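Long-range contact in uncharacterized HDOD domain protein (Geobacter sulfurreducens, PDB 3HC1), which is of unknown function but binds two ferric ions in an HD-type site and is probably a metal-dependent phosphohydrolase: residues L60-Y73 and L93-D105. Numbering follows the deposited sequence.
Sequences LTARVVHLANSPLY and LLREAIFTCAIVD. With GOL (glycerol), chain H.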
ATOM      1  N   LEU A  60     -20.793  -1.735   0.740  1.00 36.64           N
ATOM      2  CA  LEU A  60     -19.750  -0.783   0.361  1.00 32.76           C
ATOM      3  C   LEU A  60     -20.113   0.606   0.839  1.00 30.57           C
ATOM      4  O   LEU A  60     -19.275   1.275   1.427  1.00 27.95           O
ATOM      5  CB  LEU A  60     -19.506  -0.783  -1.146  1.00 31.19           C
ATOM      6  CG  LEU A  60     -18.255  -0.077  -1.647  1.00 32.33           C
ATOM      7  CD1 LEU A  60     -16.980  -0.602  -0.930  1.00 24.65           C
ATOM      8  CD2 LEU A  60     -18.144  -0.240  -3.154  1.00 29.28           C
ATOM      9  N   THR A  61     -21.369   1.023   0.633  1.00 29.75           N
ATOM     10  CA  THR A  61     -21.826   2.366   1.064  1.00 29.94           C
ATOM     11  C   THR A  61     -21.641   2.634   2.551  1.00 29.68           C
ATOM     12  O   THR A  61     -21.052   3.635   2.934  1.00 31.68           O
ATOM     13  CB  THR A  61     -23.319   2.597   0.707  1.00 30.30           C
ATOM     14  OG1 THR A  61     -23.447   2.692  -0.718  1.00 31.33           O
ATOM     15  CG2 THR A  61     -23.842   3.865   1.369  1.00 27.68           C
ATOM     16  N   ALA A  62     -22.147   1.740   3.388  1.00 30.56           N
ATOM     17  CA  ALA A  62     -21.960   1.834   4.840  1.00 30.66           C
ATOM     18  C   ALA A  62     -20.484   1.839   5.265  1.00 29.88           C
ATOM     19  O   ALA A  62     -20.104   2.515   6.228  1.00 27.49           O
ATOM     20  CB  ALA A  62     -22.708   0.696   5.541  1.00 32.21           C
ATOM     21  N   ARG A  63     -19.650   1.076   4.557  1.00 31.18           N
ATOM     22  CA  ARG A  63     -18.221   1.087   4.823  1.00 29.22           C
ATOM     23  C   ARG A  63     -17.664   2.473   4.556  1.00 28.34           C
ATOM     24  O   ARG A  63     -16.926   3.004   5.388  1.00 25.01           O
ATOM     25  CB  ARG A  63     -17.467   0.059   3.975  1.00 32.02           C
ATOM     26  CG  ARG A  63     -17.530  -1.389   4.467  1.00 31.37           C
ATOM     27  CD  ARG A  63     -16.734  -2.242   3.520  1.00 30.07           C
ATOM     28  NE  ARG A  63     -17.101  -3.646   3.529  1.00 33.71           N
ATOM     29  CZ  ARG A  63     -16.592  -4.544   2.678  1.00 36.93           C
ATOM     30  NH1 ARG A  63     -15.711  -4.185   1.748  1.00 28.36           N
ATOM     31  NH2 ARG A  63     -16.972  -5.806   2.742  1.00 40.62           N
ATOM     32  N   VAL A  64     -18.046   3.062   3.414  1.00 27.05           N
ATOM     33  CA  VAL A  64     -17.536   4.381   3.029  1.00 25.39           C
ATOM     34  C   VAL A  64     -17.957   5.471   4.028  1.00 26.39           C
ATOM     35  O   VAL A  64     -17.124   6.272   4.477  1.00 25.75           O
ATOM     36  CB  VAL A  64     -17.953   4.765   1.601  1.00 24.60           C
ATOM     37  CG1 VAL A  64     -17.648   6.244   1.317  1.00 19.63           C
ATOM     38  CG2 VAL A  64     -17.273   3.852   0.597  1.00 27.12           C
ATOM     39  N   VAL A  65     -19.226   5.465   4.415  1.00 27.33           N
ATOM     40  CA  VAL A  65     -19.706   6.412   5.448  1.00 29.07           C
ATOM     41  C   VAL A  65     -18.892   6.277   6.764  1.00 29.94           C
ATOM     42  O   VAL A  65     -18.512   7.287   7.370  1.00 27.99           O
ATOM     43  CB  VAL A  65     -21.226   6.259   5.677  1.00 26.93           C
ATOM     44  CG1 VAL A  65     -21.728   7.243   6.721  1.00 26.59           C
ATOM     45  CG2 VAL A  65     -21.937   6.468   4.364  1.00 25.80           C
ATOM     46  N   HIS A  66     -18.563   5.038   7.150  1.00 28.91           N
ATOM     47  CA  HIS A  66     -17.739   4.794   8.344  1.00 30.12           C
ATOM     48  C   HIS A  66     -16.320   5.398   8.235  1.00 29.60           C
ATOM     49  O   HIS A  66     -15.854   6.088   9.130  1.00 29.55           O
ATOM     50  CB  HIS A  66     -17.688   3.291   8.656  1.00 29.57           C
ATOM     51  CG  HIS A  66     -16.817   2.937   9.816  1.00 33.84           C
ATOM     52  ND1 HIS A  66     -17.265   2.973  11.121  1.00 37.75           N
ATOM     53  CD2 HIS A  66     -15.522   2.542   9.872  1.00 36.67           C
ATOM     54  CE1 HIS A  66     -16.281   2.615  11.930  1.00 33.86           C
ATOM     55  NE2 HIS A  66     -15.210   2.361  11.199  1.00 44.84           N
ATOM     56  N   LEU A  67     -15.636   5.137   7.135  1.00 29.36           N
ATOM     57  CA  LEU A  67     -14.281   5.691   6.947  1.00 27.44           C
ATOM     58  C   LEU A  67     -14.363   7.216   6.838  1.00 27.18           C
ATOM     59  O   LEU A  67     -13.540   7.901   7.403  1.00 27.42           O
ATOM     60  CB  LEU A  67     -13.637   5.097   5.713  1.00 26.20           C
ATOM     61  CG  LEU A  67     -12.182   5.439   5.415  1.00 29.79           C
ATOM     62  CD1 LEU A  67     -11.284   5.201   6.685  1.00 31.57           C
ATOM     63  CD2 LEU A  67     -11.739   4.604   4.219  1.00 20.13           C
ATOM     64  N   ALA A  68     -15.390   7.727   6.141  1.00 27.99           N
ATOM     65  CA  ALA A  68     -15.592   9.170   5.954  1.00 28.13           C
ATOM     66  C   ALA A  68     -15.743   9.852   7.300  1.00 28.45           C
ATOM     67  O   ALA A  68     -15.174  10.924   7.519  1.00 27.76           O
ATOM     68  CB  ALA A  68     -16.845   9.469   5.064  1.00 26.37           C
ATOM     69  N   ASN A  69     -16.455   9.199   8.214  1.00 27.09           N
ATOM     70  CA  ASN A  69     -16.700   9.785   9.515  1.00 27.31           C
ATOM     71  C   ASN A  69     -15.543   9.671  10.463  1.00 27.88           C
ATOM     72  O   ASN A  69     -15.539  10.337  11.486  1.00 28.39           O
ATOM     73  CB  ASN A  69     -17.959   9.208  10.175  1.00 26.98           C
ATOM     74  CG  ASN A  69     -18.522  10.137  11.211  1.00 28.96           C
ATOM     75  OD1 ASN A  69     -18.514  11.361  11.039  1.00 25.73           O
ATOM     76  ND2 ASN A  69     -19.003   9.573  12.302  1.00 26.84           N
ATOM     77  N   SER A  70     -14.544   8.863  10.137  1.00 29.08           N
ATOM     78  CA  SER A  70     -13.381   8.755  11.003  1.00 31.26           C
ATOM     79  C   SER A  70     -12.662  10.112  11.132  1.00 33.05           C
ATOM     80  O   SER A  70     -12.684  10.937  10.204  1.00 29.67           O
ATOM     81  CB  SER A  70     -12.427   7.669  10.508  1.00 30.57           C
ATOM     82  OG  SER A  70     -11.831   8.027   9.287  1.00 33.60           O
ATOM     83  N   PRO A  71     -12.023  10.355  12.289  1.00 36.84           N
ATOM     84  CA  PRO A  71     -11.350  11.658  12.504  1.00 36.91           C
ATOM     85  C   PRO A  71     -10.429  12.056  11.350  1.00 37.35           C
ATOM     86  O   PRO A  71     -10.460  13.203  10.900  1.00 36.49           O
ATOM     87  CB  PRO A  71     -10.540  11.441  13.785  1.00 37.57           C
ATOM     88  CG  PRO A  71     -11.140  10.228  14.463  1.00 39.80           C
ATOM     89  CD  PRO A  71     -12.017   9.498  13.492  1.00 35.63           C
ATOM     90  N   LEU A  72      -9.635  11.093  10.870  1.00 35.32           N
ATOM     91  CA  LEU A  72      -8.634  11.328   9.820  1.00 34.56           C
ATOM     92  C   LEU A  72      -9.238  11.932   8.548  1.00 33.26           C
ATOM     93  O   LEU A  72      -8.591  12.741   7.857  1.00 35.23           O
ATOM     94  CB  LEU A  72      -7.892  10.010   9.498  1.00 31.94           C
ATOM     95  CG  LEU A  72      -6.818   9.997   8.388  1.00 36.46           C
ATOM     96  CD1 LEU A  72      -5.605  10.853   8.749  1.00 36.49           C
ATOM     97  CD2 LEU A  72      -6.372   8.542   8.082  1.00 29.56           C
ATOM     98  N   TYR A  73     -10.458  11.520   8.221  1.00 31.64           N
ATOM     99  CA  TYR A  73     -11.133  12.015   7.025  1.00 32.71           C
ATOM    100  C   TYR A  73     -12.007  13.236   7.320  1.00 36.36           C
ATOM    101  O   TYR A  73     -11.964  14.216   6.570  1.00 34.52           O
ATOM    102  CB  TYR A  73     -11.950  10.896   6.340  1.00 33.36           C
ATOM    103  CG  TYR A  73     -11.036   9.974   5.572  1.00 34.47           C
ATOM    104  CD1 TYR A  73     -10.396   8.906   6.208  1.00 27.68           C
ATOM    105  CD2 TYR A  73     -10.738  10.222   4.238  1.00 36.21           C
ATOM    106  CE1 TYR A  73      -9.507   8.072   5.518  1.00 30.08           C
ATOM    107  CE2 TYR A  73      -9.861   9.391   3.529  1.00 32.49           C
ATOM    108  CZ  TYR A  73      -9.255   8.318   4.167  1.00 30.77           C
ATOM    109  OH  TYR A  73      -8.372   7.532   3.461  1.00 26.55           O
ATOM    110  N   LEU A  93     -10.689  12.506  -1.901  1.00 21.09           N
ATOM    111  CA  LEU A  93     -10.885  11.709  -0.696  1.00 20.34           C
ATOM    112  C   LEU A  93     -12.030  10.685  -0.869  1.00 22.45           C
ATOM    113  O   LEU A  93     -11.981   9.586  -0.290  1.00 19.57           O
ATOM    114  CB  LEU A  93     -11.071  12.575   0.540  1.00 22.46           C
ATOM    115  CG  LEU A  93      -9.831  13.360   1.007  1.00 22.86           C
ATOM    116  CD1 LEU A  93     -10.176  14.440   2.054  1.00 18.80           C
ATOM    117  CD2 LEU A  93      -8.758  12.429   1.539  1.00 24.51           C
ATOM    118  N   LEU A  94     -13.048  11.010  -1.671  1.00 20.65           N
ATOM    119  CA  LEU A  94     -14.081  10.010  -1.936  1.00 20.77           C
ATOM    120  C   LEU A  94     -13.538   8.789  -2.746  1.00 20.27           C
ATOM    121  O   LEU A  94     -13.839   7.657  -2.384  1.00 21.49           O
ATOM    122  CB  LEU A  94     -15.309  10.598  -2.611  1.00 19.96           C
ATOM    123  CG  LEU A  94     -16.526   9.670  -2.813  1.00 17.46           C
ATOM    124  CD1 LEU A  94     -17.077   9.205  -1.494  1.00 23.82           C
ATOM    125  CD2 LEU A  94     -17.601  10.388  -3.638  1.00 21.57           C
ATOM    126  N   ARG A  95     -12.809   9.037  -3.832  1.00 18.11           N
ATOM    127  CA  ARG A  95     -12.114   7.979  -4.603  1.00 22.57           C
ATOM    128  C   ARG A  95     -11.243   7.146  -3.658  1.00 21.03           C
ATOM    129  O   ARG A  95     -11.226   5.925  -3.719  1.00 21.95           O
ATOM    130  CB  ARG A  95     -11.222   8.563  -5.705  1.00 21.39           C
ATOM    131  CG  ARG A  95     -11.913   9.104  -7.012  1.00 29.28           C
ATOM    132  CD  ARG A  95     -10.942  10.099  -7.720  1.00 27.83           C
ATOM    133  NE  ARG A  95     -11.255  10.314  -9.120  1.00 35.65           N
ATOM    134  CZ  ARG A  95     -10.793  11.315  -9.879  1.00 29.53           C
ATOM    135  NH1 ARG A  95      -9.962  12.243  -9.398  1.00 41.85           N
ATOM    136  NH2 ARG A  95     -11.185  11.406 -11.146  1.00 40.81           N
ATOM    137  N   GLU A  96     -10.512   7.829  -2.785  1.00 21.86           N
ATOM    138  CA  GLU A  96      -9.643   7.178  -1.821  1.00 19.20           C
ATOM    139  C   GLU A  96     -10.401   6.304  -0.865  1.00 18.06           C
ATOM    140  O   GLU A  96      -9.994   5.198  -0.595  1.00 19.80           O
ATOM    141  CB  GLU A  96      -8.895   8.218  -0.990  1.00 20.89           C
ATOM    142  CG  GLU A  96      -7.812   7.635  -0.145  1.00 18.91           C
ATOM    143  CD  GLU A  96      -6.978   8.689   0.544  1.00 19.03           C
ATOM    144  OE1 GLU A  96      -6.284   9.465  -0.161  1.00 24.78           O
ATOM    145  OE2 GLU A  96      -6.996   8.724   1.798  1.00 21.77           O
ATOM    146  N   ALA A  97     -11.490   6.821  -0.317  1.00 18.31           N
ATOM    147  CA  ALA A  97     -12.297   6.070   0.656  1.00 17.87           C
ATOM    148  C   ALA A  97     -12.960   4.846  -0.013  1.00 20.92           C
ATOM    149  O   ALA A  97     -13.007   3.746   0.566  1.00 21.58           O
ATOM    150  CB  ALA A  97     -13.347   6.976   1.301  1.00 18.59           C
ATOM    151  N   ILE A  98     -13.501   5.049  -1.211  1.00 21.35           N
ATOM    152  CA  ILE A  98     -14.139   3.946  -1.974  1.00 22.47           C
ATOM    153  C   ILE A  98     -13.105   2.838  -2.312  1.00 21.29           C
ATOM    154  O   ILE A  98     -13.348   1.630  -2.099  1.00 21.39           O
ATOM    155  CB  ILE A  98     -14.848   4.463  -3.268  1.00 22.46           C
ATOM    156  CG1 ILE A  98     -16.063   5.344  -2.898  1.00 18.28           C
ATOM    157  CG2 ILE A  98     -15.334   3.294  -4.096  1.00 27.92           C
ATOM    158  CD1 ILE A  98     -16.789   5.952  -4.081  1.00 19.46           C
ATOM    159  N   PHE A  99     -11.963   3.275  -2.823  1.00 17.80           N
ATOM    160  CA  PHE A  99     -10.891   2.364  -3.131  1.00 19.31           C
ATOM    161  C   PHE A  99     -10.550   1.480  -1.918  1.00 20.22           C
ATOM    162  O   PHE A  99     -10.461   0.267  -2.035  1.00 17.88           O
ATOM    163  CB  PHE A  99      -9.654   3.139  -3.583  1.00 18.68           C
ATOM    164  CG  PHE A  99      -8.512   2.263  -3.947  1.00 22.48           C
ATOM    165  CD1 PHE A  99      -8.409   1.753  -5.230  1.00 27.88           C
ATOM    166  CD2 PHE A  99      -7.546   1.946  -3.014  1.00 30.09           C
ATOM    167  CE1 PHE A  99      -7.351   0.932  -5.569  1.00 33.97           C
ATOM    168  CE2 PHE A  99      -6.479   1.114  -3.360  1.00 29.91           C
ATOM    169  CZ  PHE A  99      -6.400   0.623  -4.635  1.00 22.06           C
ATOM    170  N   THR A 100     -10.412   2.121  -0.764  1.00 19.61           N
ATOM    171  CA  THR A 100     -10.058   1.462   0.502  1.00 20.88           C
ATOM    172  C   THR A 100     -11.126   0.472   0.941  1.00 21.39           C
ATOM    173  O   THR A 100     -10.823  -0.645   1.363  1.00 20.81           O
ATOM    174  CB  THR A 100      -9.801   2.552   1.590  1.00 19.39           C
ATOM    175  OG1 THR A 100      -8.720   3.384   1.131  1.00 20.53           O
ATOM    176  CG2 THR A 100      -9.454   1.954   2.944  1.00 17.37           C
ATOM    177  N   CYS A 101     -12.389   0.895   0.845  1.00 21.05           N
ATOM    178  CA  CYS A 101     -13.489   0.074   1.323  1.00 20.91           C
ATOM    179  C   CYS A 101     -13.786  -1.070   0.427  1.00 17.95           C
ATOM    180  O   CYS A 101     -14.324  -2.039   0.900  1.00 22.19           O
ATOM    181  CB  CYS A 101     -14.754   0.901   1.539  1.00 19.25           C
ATOM    182  SG  CYS A 101     -14.485   2.073   2.871  1.00 26.10           S
ATOM    183  N   ALA A 102     -13.386  -0.975  -0.838  1.00 24.75           N
ATOM    184  CA  ALA A 102     -13.557  -2.079  -1.793  1.00 27.19           C
ATOM    185  C   ALA A 102     -12.357  -3.019  -1.750  1.00 25.46           C
ATOM    186  O   ALA A 102     -12.529  -4.212  -1.827  1.00 22.18           O
ATOM    187  CB  ALA A 102     -13.764  -1.560  -3.244  1.00 26.66           C
ATOM    188  N   ILE A 103     -11.151  -2.481  -1.637  1.00 24.04           N
ATOM    189  CA  ILE A 103      -9.958  -3.320  -1.677  1.00 18.89           C
ATOM    190  C   ILE A 103      -9.877  -4.215  -0.390  1.00 20.80           C
ATOM    191  O   ILE A 103      -9.200  -5.233  -0.384  1.00 22.22           O
ATOM    192  CB  ILE A 103      -8.710  -2.482  -1.903  1.00 20.41           C
ATOM    193  CG1 ILE A 103      -7.545  -3.337  -2.454  1.00 30.31           C
ATOM    194  CG2 ILE A 103      -8.291  -1.727  -0.663  1.00 20.63           C
ATOM    195  CD1 ILE A 103      -7.667  -3.601  -3.917  1.00 36.14           C
ATOM    196  N   VAL A 104     -10.560  -3.827   0.682  1.00 17.07           N
ATOM    197  CA  VAL A 104     -10.463  -4.587   1.931  1.00 18.65           C
ATOM    198  C   VAL A 104     -10.945  -6.050   1.738  1.00 20.07           C
ATOM    199  O   VAL A 104     -10.424  -6.950   2.375  1.00 18.16           O
ATOM    200  CB  VAL A 104     -11.106  -3.898   3.119  1.00 18.09           C
ATOM    201  CG1 VAL A 104     -12.640  -3.790   2.941  1.00 19.36           C
ATOM    202  CG2 VAL A 104     -10.716  -4.633   4.435  1.00 18.99           C
ATOM    203  N   ASP A 105     -11.873  -6.294   0.816  1.00 17.82           N
ATOM    204  CA  ASP A 105     -12.300  -7.676   0.531  1.00 19.56           C
ATOM    205  C   ASP A 105     -11.168  -8.575   0.044  1.00 17.68           C
ATOM    206  O   ASP A 105     -11.134  -9.744   0.366  1.00 19.96           O
ATOM    207  CB  ASP A 105     -13.452  -7.711  -0.490  1.00 20.74           C
ATOM    208  CG  ASP A 105     -14.719  -7.122   0.060  1.00 19.66           C
ATOM    209  OD1 ASP A 105     -14.965  -7.264   1.270  1.00 27.88           O
ATOM    210  OD2 ASP A 105     -15.461  -6.487  -0.716  1.00 41.43           O
TER
HETATM  211  C1  GOL H 311      -5.889  13.101   3.701  1.00 55.51           C
HETATM  212  O1  GOL H 311      -5.054  12.395   2.849  1.00 51.92           O
HETATM  213  C2  GOL H 311      -6.410  12.119   4.734  1.00 53.83           C
HETATM  214  O2  GOL H 311      -7.651  12.659   5.161  1.00 59.13           O
HETATM  215  C3  GOL H 311      -6.602  10.720   4.138  1.00 41.81           C
HETATM  216  O3  GOL H 311      -5.437   9.902   4.089  1.00 45.51           O
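Leu93 lays its CD2 methyl obliquely against Tyr73 (Tyr73 CE2 to Leu93 CD2, 3.8 Å), while a glycerol, probably from crystallisation, lies over one ring face. One turn on, Glu96 takes a very short hydrogen bond from the phenol, Tyr73 OH to Glu96 OE2 2.5 Å, with ring and carboxylate planes 78° apart; its other oxygen, OE1, pairs with Lys131, a suitable mate for a buried acid. Small Ala97 lets the helices come close, their local axes 9.1 Å apart at 125°. Over it Val64 enters as a knob among Leu94, Ala97, Ile98 and Cys101, its two methyls divided between Leu94 CD1 and Ile98 CG1. Thr100 turns CG2 to Leu67 CD2 (3.7 Å) and keeps OG1 for Glu96 O and Tyr146. Cys101, compact and weakly polar, is the reciprocal knob, among Leu60, Arg63, Val64 and Leu67. Arg63, CG anti to its carbonyl carbon (chi1 -79°), then runs extended to NE; its long, flat, multi-donor guanidinium serves two acceptors, NH1 meeting Cys101 O in plane at 2.7 Å and NH2 bridging to Asp105 OD1 at 2.9 Å. A leucine in place of Arg63 would probably deprive Asp105 of this salt bridge and Cys101 O of its side-chain donor. Helices 58-69 and 71-74 thus pack on helix 82-108 within the HDOD domain, away from the iron site, bordered by helix 47-54 beside Leu60 and Ile98, helix 116-136 beside Leu67 and Val104, and helix 142-150 beside Glu96.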